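Local coordinates for protein orotidine 5'-phosphate decarboxylase (Streptomyces avermitilis, PDB 3V75) that probably catalyses the decarboxylation of orotidine 5'-phosphate to UMP, the last step of de novo UMP biosynthesis, as a dimeric TIM-barrel enzyme, at residues L152-L157 / A205-G210; G170-A175 / P238-G243; A175-P180 / E184-V189. All coordinates share one frame; numbering follows the deposited sequence.

Interaction 1 (L152-L157 / A205-G210); sequences LGYGSL and AAENAG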
ATOM      1  N   LEU A 152       1.538   3.470  10.156  1.00  5.20           N
ATOM      2  CA  LEU A 152       1.108   4.804  10.606  1.00  4.58           C
ATOM      3  C   LEU A 152       0.306   4.733  11.920  1.00  4.15           C
ATOM      4  O   LEU A 152      -0.122   5.774  12.450  1.00  5.08           O
ATOM      5  CB  LEU A 152       0.316   5.501   9.492  1.00  5.60           C
ATOM      6  CG  LEU A 152       1.108   5.619   8.198  1.00  5.85           C
ATOM      7  CD1 LEU A 152       0.231   6.122   7.053  1.00 10.46           C
ATOM      8  CD2 LEU A 152       2.286   6.572   8.366  1.00 10.33           C
ATOM      9  N   GLY A 153       0.153   3.527  12.477  1.00  5.60           N
ATOM     10  CA  GLY A 153      -0.458   3.329  13.777  1.00  4.95           C
ATOM     11  C   GLY A 153      -1.834   2.700  13.642  1.00  5.68           C
ATOM     12  O   GLY A 153      -2.557   2.989  12.689  1.00  6.59           O
ATOM     13  N   TYR A 154      -2.214   1.857  14.594  1.00  5.53           N
ATOM     14  CA  TYR A 154      -3.507   1.175  14.504  1.00  6.29           C
ATOM     15  C   TYR A 154      -4.685   2.185  14.336  1.00  6.20           C
ATOM     16  O   TYR A 154      -5.617   1.961  13.547  1.00  6.54           O
ATOM     17  CB  TYR A 154      -3.728   0.249  15.709  1.00  5.37           C
ATOM     18  CG  TYR A 154      -5.003  -0.552  15.576  1.00  5.23           C
ATOM     19  CD1 TYR A 154      -5.006  -1.763  14.865  1.00  7.70           C
ATOM     20  CD2 TYR A 154      -6.206  -0.086  16.102  1.00  6.31           C
ATOM     21  CE1 TYR A 154      -6.170  -2.496  14.714  1.00  5.99           C
ATOM     22  CE2 TYR A 154      -7.382  -0.810  15.955  1.00  6.74           C
ATOM     23  CZ  TYR A 154      -7.350  -2.013  15.260  1.00  7.81           C
ATOM     24  OH  TYR A 154      -8.491  -2.773  15.099  1.00  8.43           O
ATOM     25  N   GLY A 155      -4.619   3.291  15.072  1.00  5.41           N
ATOM     26  CA  GLY A 155      -5.719   4.245  15.045  1.00  5.89           C
ATOM     27  C   GLY A 155      -5.854   4.867  13.687  1.00  5.84           C
ATOM     28  O   GLY A 155      -6.953   5.346  13.353  1.00  8.10           O
ATOM     29  N   SER A 156      -4.791   4.889  12.881  1.00  5.99           N
ATOM     30  CA  SER A 156      -4.898   5.472  11.541  1.00  6.18           C
ATOM     31  C   SER A 156      -5.792   4.620  10.630  1.00  6.82           C
ATOM     32  O   SER A 156      -6.287   5.100   9.587  1.00  6.98           O
ATOM     33  CB  SER A 156      -3.531   5.649  10.900  1.00  7.63           C
ATOM     34  OG  SER A 156      -2.983   4.377  10.544  1.00  7.44           O
ATOM     35  N   LEU A 157      -6.034   3.361  11.010  1.00  5.25           N
ATOM     36  CA  LEU A 157      -6.883   2.465  10.202  1.00  6.43           C
ATOM     37  C   LEU A 157      -8.352   2.700  10.432  1.00  7.54           C
ATOM     38  O   LEU A 157      -9.188   2.068   9.784  1.00  7.66           O
ATOM     39  CB  LEU A 157      -6.607   0.981  10.581  1.00  5.46           C
ATOM     40  CG  LEU A 157      -5.144   0.547  10.453  1.00  5.95           C
ATOM     41  CD1 LEU A 157      -4.991  -0.871  11.040  1.00  7.17           C
ATOM     42  CD2 LEU A 157      -4.643   0.626   9.040  1.00  7.72           C
ATOM     43  N   ALA A 205      -7.721  -7.774  19.337  1.00  6.99           N
ATOM     44  CA  ALA A 205      -8.519  -8.470  20.347  1.00  7.67           C
ATOM     45  C   ALA A 205      -9.585  -7.520  20.891  1.00  8.73           C
ATOM     46  O   ALA A 205     -10.766  -7.910  21.065  1.00 10.46           O
ATOM     47  CB  ALA A 205      -7.652  -9.008  21.472  1.00  7.75           C
ATOM     48  N   ALA A 206      -9.206  -6.261  21.107  1.00  8.37           N
ATOM     49  CA  ALA A 206     -10.179  -5.282  21.613  1.00  9.82           C
ATOM     50  C   ALA A 206     -11.240  -5.007  20.552  1.00  8.24           C
ATOM     51  O   ALA A 206     -12.433  -4.885  20.866  1.00 11.26           O
ATOM     52  CB  ALA A 206      -9.498  -3.995  22.049  1.00  9.49           C
ATOM     53  N   GLU A 207     -10.820  -4.951  19.293  1.00  9.42           N
ATOM     54  CA  GLU A 207     -11.742  -4.678  18.189  1.00  8.58           C
ATOM     55  C   GLU A 207     -12.823  -5.740  18.058  1.00 10.03           C
ATOM     56  O   GLU A 207     -13.948  -5.459  17.664  1.00 11.27           O
ATOM     57  CB  GLU A 207     -10.976  -4.565  16.865  1.00  8.13           C
ATOM     58  CG  GLU A 207     -11.730  -3.815  15.811  1.00  9.57           C
ATOM     59  CD  GLU A 207     -11.789  -2.318  16.128  1.00 10.38           C
ATOM     60  OE1 GLU A 207     -10.714  -1.653  16.185  1.00 10.66           O
ATOM     61  OE2 GLU A 207     -12.901  -1.788  16.317  1.00 12.14           O
ATOM     62  N   ASN A 208     -12.451  -6.981  18.372  1.00  8.63           N
ATOM     63  CA  ASN A 208     -13.335  -8.133  18.172  1.00  8.48           C
ATOM     64  C   ASN A 208     -14.074  -8.541  19.419  1.00 10.02           C
ATOM     65  O   ASN A 208     -14.795  -9.551  19.391  1.00 11.37           O
ATOM     66  CB  ASN A 208     -12.510  -9.360  17.709  1.00  9.17           C
ATOM     67  CG  ASN A 208     -11.896  -9.145  16.355  1.00  8.93           C
ATOM     68  OD1 ASN A 208     -12.581  -8.632  15.431  1.00  8.76           O
ATOM     69  ND2 ASN A 208     -10.611  -9.484  16.206  1.00  6.70           N
ATOM     70  N   ALA A 209     -13.880  -7.831  20.526  1.00 11.14           N
ATOM     71  CA  ALA A 209     -14.353  -8.310  21.825  1.00 14.55           C
ATOM     72  C   ALA A 209     -15.817  -8.678  21.774  1.00 17.96           C
ATOM     73  O   ALA A 209     -16.662  -7.845  21.366  1.00 15.68           O
ATOM     74  CB  ALA A 209     -14.142  -7.258  22.891  1.00 15.37           C
ATOM     75  N   GLY A 210     -16.133  -9.909  22.172  1.00 17.81           N
ATOM     76  CA  GLY A 210     -17.519 -10.339  22.268  1.00 19.23           C
ATOM     77  C   GLY A 210     -18.207 -10.750  20.983  1.00 24.57           C
ATOM     78  O   GLY A 210     -19.348 -11.199  21.043  1.00 23.20           O
TER
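Tyr154 and Glu207 face each other across a wide backbone gap, their CA atoms 10.8 Å apart, Tyr154 opening a 3-10 turn and Glu207 in the last turn of helix 196-207. The contact ties the loop between strand 145-148 and helix 158-167 to the end of that helix, away from the predicted active site. The two side chains bridge the distance through one hydrogen bond. Tyr154 OH donates to Glu207 OE1 at 2.7 Å. The carboxylate accepts with its anti lone pair, on the side away from OE2. It lies at the edge of the phenol ring, and the two planes differ by only 19°. OE1 also comes to 3.4 Å from ring atom CE2 of Tyr154. The glutamate chain points CG away from its backbone N (chi1 -159°) and then bends at chi2, which brings OE1 back beside the hydroxyl. At the root of the tyrosine, Ser156 OG and Ser156 N both bond to Gly153 O and hold the turn. The tyrosine ring also stacks with His203 and packs on Met200 and Leu204 of the same helix. Glu207 OE2 forms a salt bridge with Arg165. Each carboxylate oxygen therefore has its own partner. Arg165 probably favours the charged form of Glu207, which suits OE1 to accept from the phenol.

Interaction 2 (G170-A175 / P238-G243); sequences GLFVLA and PLLAPG
Two strands of the closed eight-stranded TIM barrel, 170-176 and 239-241, meet here through side chains in the barrel interior, together with Pro238, which immediately precedes the second strand. They are not neighbours in the sheet, since strand 217-221 lies between them. No hydrogen bond joins the two segments, and the nearest CA atoms, those of Phe172 and Leu240, are 7.1 Å apart. Phe172 carries the contact. Its CG is anti to the carbonyl carbon (chi1 -73°), and the ring reaches across to both Pro238 and Leu240. Ring atom CE2 of Phe172 comes to 3.5 Å from CG of Pro238. One bond along the ring, CD2 of Phe172 meets CB of Leu240, also at 3.5 Å. Both approaches are oblique to the ring. Leu240 CD2 lies over one ring face, 4.3 Å above the plane and offset toward the rim. The leucine side chain crosses that of Phe172 at about a right angle. All three residues are buried, and the contact is wholly apolar. Leu240 is also about 7 Å, side chain to side chain, from Lys119, the predicted proton donor. Around this contact, Phe172 packs on Ala145 and Thr147 of strand 145-148 and on Val220 of strand 217-221, while Pro238 and Leu240 both rest on Val266 of strand 265-269.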
ATOM      1  N   GLY A 170     -14.181  -7.239   6.349  1.00  5.68           N
ATOM      2  CA  GLY A 170     -13.175  -7.333   7.401  1.00  6.88           C
ATOM      3  C   GLY A 170     -11.845  -6.737   6.960  1.00  6.19           C
ATOM      4  O   GLY A 170     -11.687  -6.260   5.823  1.00  5.21           O
ATOM      5  N   LEU A 171     -10.886  -6.762   7.877  1.00  6.10           N
ATOM      6  CA  LEU A 171      -9.516  -6.355   7.574  1.00  5.00           C
ATOM      7  C   LEU A 171      -8.571  -7.453   8.048  1.00  5.15           C
ATOM      8  O   LEU A 171      -8.906  -8.196   8.982  1.00  6.98           O
ATOM      9  CB  LEU A 171      -9.115  -5.063   8.309  1.00  5.99           C
ATOM     10  CG  LEU A 171      -9.968  -3.815   8.011  1.00  5.84           C
ATOM     11  CD1 LEU A 171      -9.478  -2.638   8.914  1.00  8.49           C
ATOM     12  CD2 LEU A 171      -9.935  -3.408   6.555  1.00  7.74           C
ATOM     13  N   PHE A 172      -7.394  -7.528   7.413  1.00  4.74           N
ATOM     14  CA  PHE A 172      -6.261  -8.274   7.976  1.00  5.37           C
ATOM     15  C   PHE A 172      -5.118  -7.307   8.122  1.00  5.18           C
ATOM     16  O   PHE A 172      -4.582  -6.783   7.130  1.00  5.76           O
ATOM     17  CB  PHE A 172      -5.862  -9.427   7.065  1.00  5.85           C
ATOM     18  CG  PHE A 172      -6.861 -10.582   7.089  1.00  5.18           C
ATOM     19  CD1 PHE A 172      -7.902 -10.644   6.156  1.00  6.52           C
ATOM     20  CD2 PHE A 172      -6.776 -11.588   8.071  1.00  4.88           C
ATOM     21  CE1 PHE A 172      -8.815 -11.694   6.189  1.00  6.48           C
ATOM     22  CE2 PHE A 172      -7.684 -12.623   8.096  1.00  6.97           C
ATOM     23  CZ  PHE A 172      -8.699 -12.682   7.159  1.00  7.05           C
ATOM     24  N   VAL A 173      -4.753  -7.046   9.372  1.00  4.80           N
ATOM     25  CA  VAL A 173      -3.676  -6.114   9.682  1.00  5.35           C
ATOM     26  C   VAL A 173      -2.368  -6.865   9.723  1.00  3.96           C
ATOM     27  O   VAL A 173      -2.279  -7.883  10.403  1.00  4.61           O
ATOM     28  CB  VAL A 173      -3.941  -5.422  11.060  1.00  6.13           C
ATOM     29  CG1 VAL A 173      -2.801  -4.450  11.399  1.00  6.74           C
ATOM     30  CG2 VAL A 173      -5.312  -4.687  11.009  1.00  7.51           C
ATOM     31  N   LEU A 174      -1.342  -6.372   9.027  1.00  5.19           N
ATOM     32  CA  LEU A 174      -0.035  -7.031   9.106  1.00  5.40           C
ATOM     33  C   LEU A 174       0.435  -7.062  10.550  1.00  4.81           C
ATOM     34  O   LEU A 174       0.457  -6.021  11.221  1.00  6.98           O
ATOM     35  CB  LEU A 174       1.003  -6.277   8.292  1.00  3.28           C
ATOM     36  CG  LEU A 174       0.702  -6.053   6.814  1.00  5.19           C
ATOM     37  CD1 LEU A 174       1.809  -5.286   6.133  1.00  6.62           C
ATOM     38  CD2 LEU A 174       0.459  -7.412   6.092  1.00  9.03           C
ATOM     39  N   ALA A 175       0.803  -8.243  11.053  1.00  4.99           N
ATOM     40  CA  ALA A 175       1.304  -8.338  12.421  1.00  4.67           C
ATOM     41  C   ALA A 175       2.695  -8.968  12.469  1.00  5.37           C
ATOM     42  O   ALA A 175       3.653  -8.355  12.916  1.00  5.45           O
ATOM     43  CB  ALA A 175       0.319  -9.102  13.312  1.00  6.32           C
ATOM     44  N   PRO A 238      -9.727 -13.703  12.604  1.00  6.17           N
ATOM     45  CA  PRO A 238      -9.051 -14.668  11.723  1.00  6.55           C
ATOM     46  C   PRO A 238      -7.558 -14.346  11.593  1.00  5.11           C
ATOM     47  O   PRO A 238      -7.137 -13.156  11.665  1.00  6.51           O
ATOM     48  CB  PRO A 238      -9.767 -14.493  10.385  1.00  6.70           C
ATOM     49  CG  PRO A 238     -10.315 -13.057  10.425  1.00  6.63           C
ATOM     50  CD  PRO A 238     -10.672 -12.823  11.890  1.00  5.88           C
ATOM     51  N   LEU A 239      -6.742 -15.383  11.377  1.00  5.83           N
ATOM     52  CA  LEU A 239      -5.301 -15.188  11.220  1.00  4.90           C
ATOM     53  C   LEU A 239      -4.953 -15.636   9.803  1.00  4.57           C
ATOM     54  O   LEU A 239      -4.973 -16.843   9.512  1.00  6.23           O
ATOM     55  CB  LEU A 239      -4.555 -16.050  12.240  1.00  6.52           C
ATOM     56  CG  LEU A 239      -4.949 -15.835  13.707  1.00  5.49           C
ATOM     57  CD1 LEU A 239      -4.246 -16.865  14.585  1.00  7.27           C
ATOM     58  CD2 LEU A 239      -4.547 -14.412  14.154  1.00  7.74           C
ATOM     59  N   LEU A 240      -4.681 -14.694   8.913  1.00  4.61           N
ATOM     60  CA  LEU A 240      -4.346 -15.051   7.540  1.00  4.19           C
ATOM     61  C   LEU A 240      -2.910 -15.519   7.560  1.00  5.18           C
ATOM     62  O   LEU A 240      -1.997 -14.774   7.977  1.00  5.16           O
ATOM     63  CB  LEU A 240      -4.503 -13.849   6.628  1.00  5.50           C
ATOM     64  CG  LEU A 240      -4.045 -13.992   5.183  1.00  5.88           C
ATOM     65  CD1 LEU A 240      -4.931 -15.022   4.461  1.00  7.54           C
ATOM     66  CD2 LEU A 240      -4.105 -12.620   4.491  1.00  7.86           C
ATOM     67  N   ALA A 241      -2.693 -16.765   7.138  1.00  4.98           N
ATOM     68  CA  ALA A 241      -1.382 -17.374   7.299  1.00  5.73           C
ATOM     69  C   ALA A 241      -0.803 -17.724   5.949  1.00  5.06           C
ATOM     70  O   ALA A 241      -1.065 -18.806   5.428  1.00  7.82           O
ATOM     71  CB  ALA A 241      -1.469 -18.609   8.193  1.00  6.94           C
ATOM     72  N   PRO A 242       0.010 -16.838   5.381  1.00  5.44           N
ATOM     73  CA  PRO A 242       0.710 -17.218   4.151  1.00  9.57           C
ATOM     74  C   PRO A 242       1.813 -18.275   4.429  1.00  8.77           C
ATOM     75  O   PRO A 242       2.329 -18.446   5.595  1.00  8.60           O
ATOM     76  CB  PRO A 242       1.308 -15.899   3.649  1.00 12.12           C
ATOM     77  CG  PRO A 242       1.264 -14.956   4.810  1.00 13.06           C
ATOM     78  CD  PRO A 242       0.344 -15.493   5.862  1.00  5.85           C
ATOM     79  N   GLY A 243       2.194 -18.956   3.342  1.00  8.78           N
ATOM     80  CA  GLY A 243       3.304 -19.891   3.417  1.00 10.93           C
ATOM     81  C   GLY A 243       2.870 -21.336   3.539  1.00 10.75           C
ATOM     82  O   GLY A 243       3.737 -22.203   3.771  1.00 13.19           O
TER

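Interaction 3 (A175-P180 / E184-V189); sequences ALTSNP and EVQHAV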
ATOM      1  N   ALA A 175       0.803  -8.243  11.053  1.00  4.99           N
ATOM      2  CA  ALA A 175       1.304  -8.338  12.421  1.00  4.67           C
ATOM      3  C   ALA A 175       2.695  -8.968  12.469  1.00  5.37           C
ATOM      4  O   ALA A 175       3.653  -8.355  12.916  1.00  5.45           O
ATOM      5  CB  ALA A 175       0.319  -9.102  13.312  1.00  6.32           C
ATOM      6  N   LEU A 176       2.798 -10.209  11.987  1.00  3.67           N
ATOM      7  CA  LEU A 176       4.035 -11.000  12.069  1.00  4.98           C
ATOM      8  C   LEU A 176       4.261 -11.668  10.713  1.00  6.65           C
ATOM      9  O   LEU A 176       3.449 -12.493  10.277  1.00  6.59           O
ATOM     10  CB  LEU A 176       3.868 -12.065  13.138  1.00  4.79           C
ATOM     11  CG  LEU A 176       3.877 -11.496  14.560  1.00  5.32           C
ATOM     12  CD1 LEU A 176       3.290 -12.474  15.552  1.00  7.76           C
ATOM     13  CD2 LEU A 176       5.322 -11.084  14.962  1.00  7.21           C
ATOM     14  N   THR A 177       5.361 -11.338  10.050  1.00  6.65           N
ATOM     15  CA  THR A 177       5.648 -11.924   8.731  1.00  7.34           C
ATOM     16  C   THR A 177       6.967 -12.679   8.737  1.00  6.78           C
ATOM     17  O   THR A 177       7.850 -12.412   9.558  1.00  8.02           O
ATOM     18  CB  THR A 177       5.621 -10.842   7.648  1.00  8.45           C
ATOM     19  OG1 THR A 177       6.565  -9.790   7.966  1.00  7.03           O
ATOM     20  CG2 THR A 177       4.195 -10.269   7.542  1.00 10.21           C
ATOM     21  N   SER A 178       7.111 -13.652   7.817  1.00  9.01           N
ATOM     22  CA  SER A 178       8.261 -14.543   7.888  1.00 12.06           C
ATOM     23  C   SER A 178       9.400 -14.172   6.972  1.00  9.35           C
ATOM     24  O   SER A 178      10.404 -14.889   6.910  1.00 11.97           O
ATOM     25  CB  SER A 178       7.822 -15.983   7.616  1.00 13.29           C
ATOM     26  OG  SER A 178       7.479 -16.082   6.254  1.00 18.08           O
ATOM     27  N   ASN A 179       9.312 -13.012   6.301  1.00  8.56           N
ATOM     28  CA  ASN A 179      10.455 -12.550   5.525  1.00  7.94           C
ATOM     29  C   ASN A 179      11.644 -12.265   6.455  1.00  8.06           C
ATOM     30  O   ASN A 179      11.431 -12.028   7.653  1.00  9.82           O
ATOM     31  CB  ASN A 179      10.083 -11.327   4.669  1.00  6.05           C
ATOM     32  CG  ASN A 179       9.539 -10.171   5.517  1.00  6.49           C
ATOM     33  OD1 ASN A 179       8.492 -10.311   6.182  1.00  8.66           O
ATOM     34  ND2 ASN A 179      10.252  -9.038   5.498  1.00  5.90           N
ATOM     35  N   PRO A 180      12.876 -12.310   5.934  1.00 10.04           N
ATOM     36  CA  PRO A 180      14.056 -12.188   6.796  1.00 10.99           C
ATOM     37  C   PRO A 180      14.047 -10.908   7.651  1.00 13.82           C
ATOM     38  O   PRO A 180      14.557 -10.939   8.785  1.00 16.29           O
ATOM     39  CB  PRO A 180      15.225 -12.161   5.788  1.00 13.80           C
ATOM     40  CG  PRO A 180      14.708 -12.916   4.586  1.00 15.80           C
ATOM     41  CD  PRO A 180      13.233 -12.617   4.536  1.00 10.14           C
ATOM     42  N   GLU A 184      12.364  -6.520  12.089  1.00  5.17           N
ATOM     43  CA  GLU A 184      13.013  -5.219  12.301  1.00  5.54           C
ATOM     44  C   GLU A 184      12.046  -4.226  12.972  1.00  5.91           C
ATOM     45  O   GLU A 184      12.398  -3.594  13.970  1.00  6.72           O
ATOM     46  CB  GLU A 184      13.488  -4.632  10.972  1.00  5.78           C
ATOM     47  CG  GLU A 184      14.260  -3.303  11.117  1.00  7.00           C
ATOM     48  CD  GLU A 184      14.748  -2.830   9.771  1.00  7.34           C
ATOM     49  OE1 GLU A 184      13.888  -2.433   8.966  1.00  9.87           O
ATOM     50  OE2 GLU A 184      15.978  -2.794   9.545  1.00 11.38           O
ATOM     51  N   VAL A 185      10.852  -4.098  12.409  1.00  5.46           N
ATOM     52  CA  VAL A 185       9.805  -3.228  12.953  1.00  5.16           C
ATOM     53  C   VAL A 185       8.927  -4.017  13.925  1.00  4.65           C
ATOM     54  O   VAL A 185       8.596  -3.533  15.005  1.00  5.07           O
ATOM     55  CB  VAL A 185       8.936  -2.634  11.823  1.00  4.94           C
ATOM     56  CG1 VAL A 185       7.777  -1.776  12.411  1.00  6.29           C
ATOM     57  CG2 VAL A 185       9.794  -1.815  10.917  1.00  6.00           C
ATOM     58  N   GLN A 186       8.531  -5.225  13.550  1.00  4.33           N
ATOM     59  CA  GLN A 186       7.537  -5.969  14.307  1.00  5.40           C
ATOM     60  C   GLN A 186       8.000  -6.291  15.726  1.00  4.56           C
ATOM     61  O   GLN A 186       7.173  -6.430  16.634  1.00  5.49           O
ATOM     62  CB  GLN A 186       7.183  -7.275  13.540  1.00  4.16           C
ATOM     63  CG  GLN A 186       6.482  -6.947  12.224  1.00  5.46           C
ATOM     64  CD  GLN A 186       6.515  -8.052  11.183  1.00  4.30           C
ATOM     65  OE1 GLN A 186       6.734  -9.222  11.504  1.00  6.46           O
ATOM     66  NE2 GLN A 186       6.301  -7.676   9.926  1.00  7.41           N
ATOM     67  N   HIS A 187       9.311  -6.438  15.920  1.00  4.72           N
ATOM     68  CA  HIS A 187       9.855  -6.795  17.247  1.00  5.29           C
ATOM     69  C   HIS A 187      10.302  -5.589  18.072  1.00  6.10           C
ATOM     70  O   HIS A 187      10.771  -5.751  19.204  1.00  7.28           O
ATOM     71  CB  HIS A 187      11.012  -7.789  17.153  1.00  5.37           C
ATOM     72  CG  HIS A 187      10.616  -9.095  16.520  1.00  5.71           C
ATOM     73  ND1 HIS A 187      11.557 -10.000  16.079  1.00  8.99           N
ATOM     74  CD2 HIS A 187       9.401  -9.639  16.266  1.00  4.76           C
ATOM     75  CE1 HIS A 187      10.929 -11.053  15.560  1.00  6.85           C
ATOM     76  NE2 HIS A 187       9.626 -10.869  15.681  1.00  7.01           N
ATOM     77  N   ALA A 188      10.184  -4.389  17.496  1.00  5.60           N
ATOM     78  CA  ALA A 188      10.609  -3.172  18.200  1.00  6.04           C
ATOM     79  C   ALA A 188       9.645  -2.976  19.390  1.00  6.29           C
ATOM     80  O   ALA A 188       8.456  -3.275  19.296  1.00  6.57           O
ATOM     81  CB  ALA A 188      10.560  -1.991  17.243  1.00  6.07           C
ATOM     82  N   VAL A 189      10.180  -2.489  20.507  1.00  6.80           N
ATOM     83  CA  VAL A 189       9.451  -2.480  21.778  1.00  8.94           C
ATOM     84  C   VAL A 189       8.940  -1.078  22.182  1.00  7.58           C
ATOM     85  O   VAL A 189       9.693  -0.101  22.155  1.00  8.02           O
ATOM     86  CB  VAL A 189      10.340  -3.060  22.901  1.00  8.84           C
ATOM     87  CG1 VAL A 189       9.638  -2.997  24.269  1.00 11.45           C
ATOM     88  CG2 VAL A 189      10.666  -4.526  22.557  1.00  9.68           C
TER
HETATM   89  O   HOH W   1       8.253 -11.508  12.119  1.00  8.67           O
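Gln186 OE1 is gripped by two donors, the backbone N of Thr177 and a water. The Thr177 N to Gln186 OE1 bond is 2.9 Å long and fairly straight, with an angle of 162° at the hydrogen. The donor sits tilted from the plane of the amide carbonyl. The water donates to Gln186 OE1 and also to Thr177 O at 2.7 Å. It thus links the amide to the second backbone polar group of the same threonine. The other end of the amide is held as well. Gln186 NE2 donates to Thr177 OG1 at 2.9 Å, with OG1 almost in the amide plane. Thr177 OG1 in turn donates to Asn179 OD1, 2.7 Å away and in that carbonyl plane. The threonine rotamer (chi1 57°) sets OG1 between its backbone N and carbonyl carbon, where it can serve both amides. The glutamine chain runs extended beyond CG, and its CG lies 3.2 Å from Ala175 O. At the margin, Leu176 CD2 touches the edge of the His187 ring near NE2. An alanine in place of Gln186 would remove the acceptor of Thr177 N, one of the water's two acceptors and the donor to Thr177 OG1, and is likely to leave the loop after the strand freer to shift. Ala175 O and Asn179 ND2 also bond to Tyr151 and Leu152 of the second subunit. Thr177 lies about 6 Å, side chain to side chain, from Lys119, the predicted proton donor. With a donor or acceptor matched to each end, the amide has its flip state fixed and ties helix 183-186 to the strand end near the probable active site.

How the interactions relate
From the N terminus, residues 152-157 come first, in the loop between strand 145-148 and helix 158-167. Interaction 1 closes a long loop from there to the end of helix 196-207. Strand 170-176 lies within that span. Interaction 2 runs from this strand onward to strand 239-241, so interactions 1 and 2 cross along the chain. They also touch in space, where Leu157 packs on Val173. Interaction 3 closes the short turn from the end of strand 170-176 to helix 183-186, and it falls within both longer loops. It shares Ala175 with interaction 2. Interaction 1 thus ties a loop to a helix, interaction 2 joins two strands across the barrel interior, and interaction 3 ties one of them to a short helix. All three reach the second subunit.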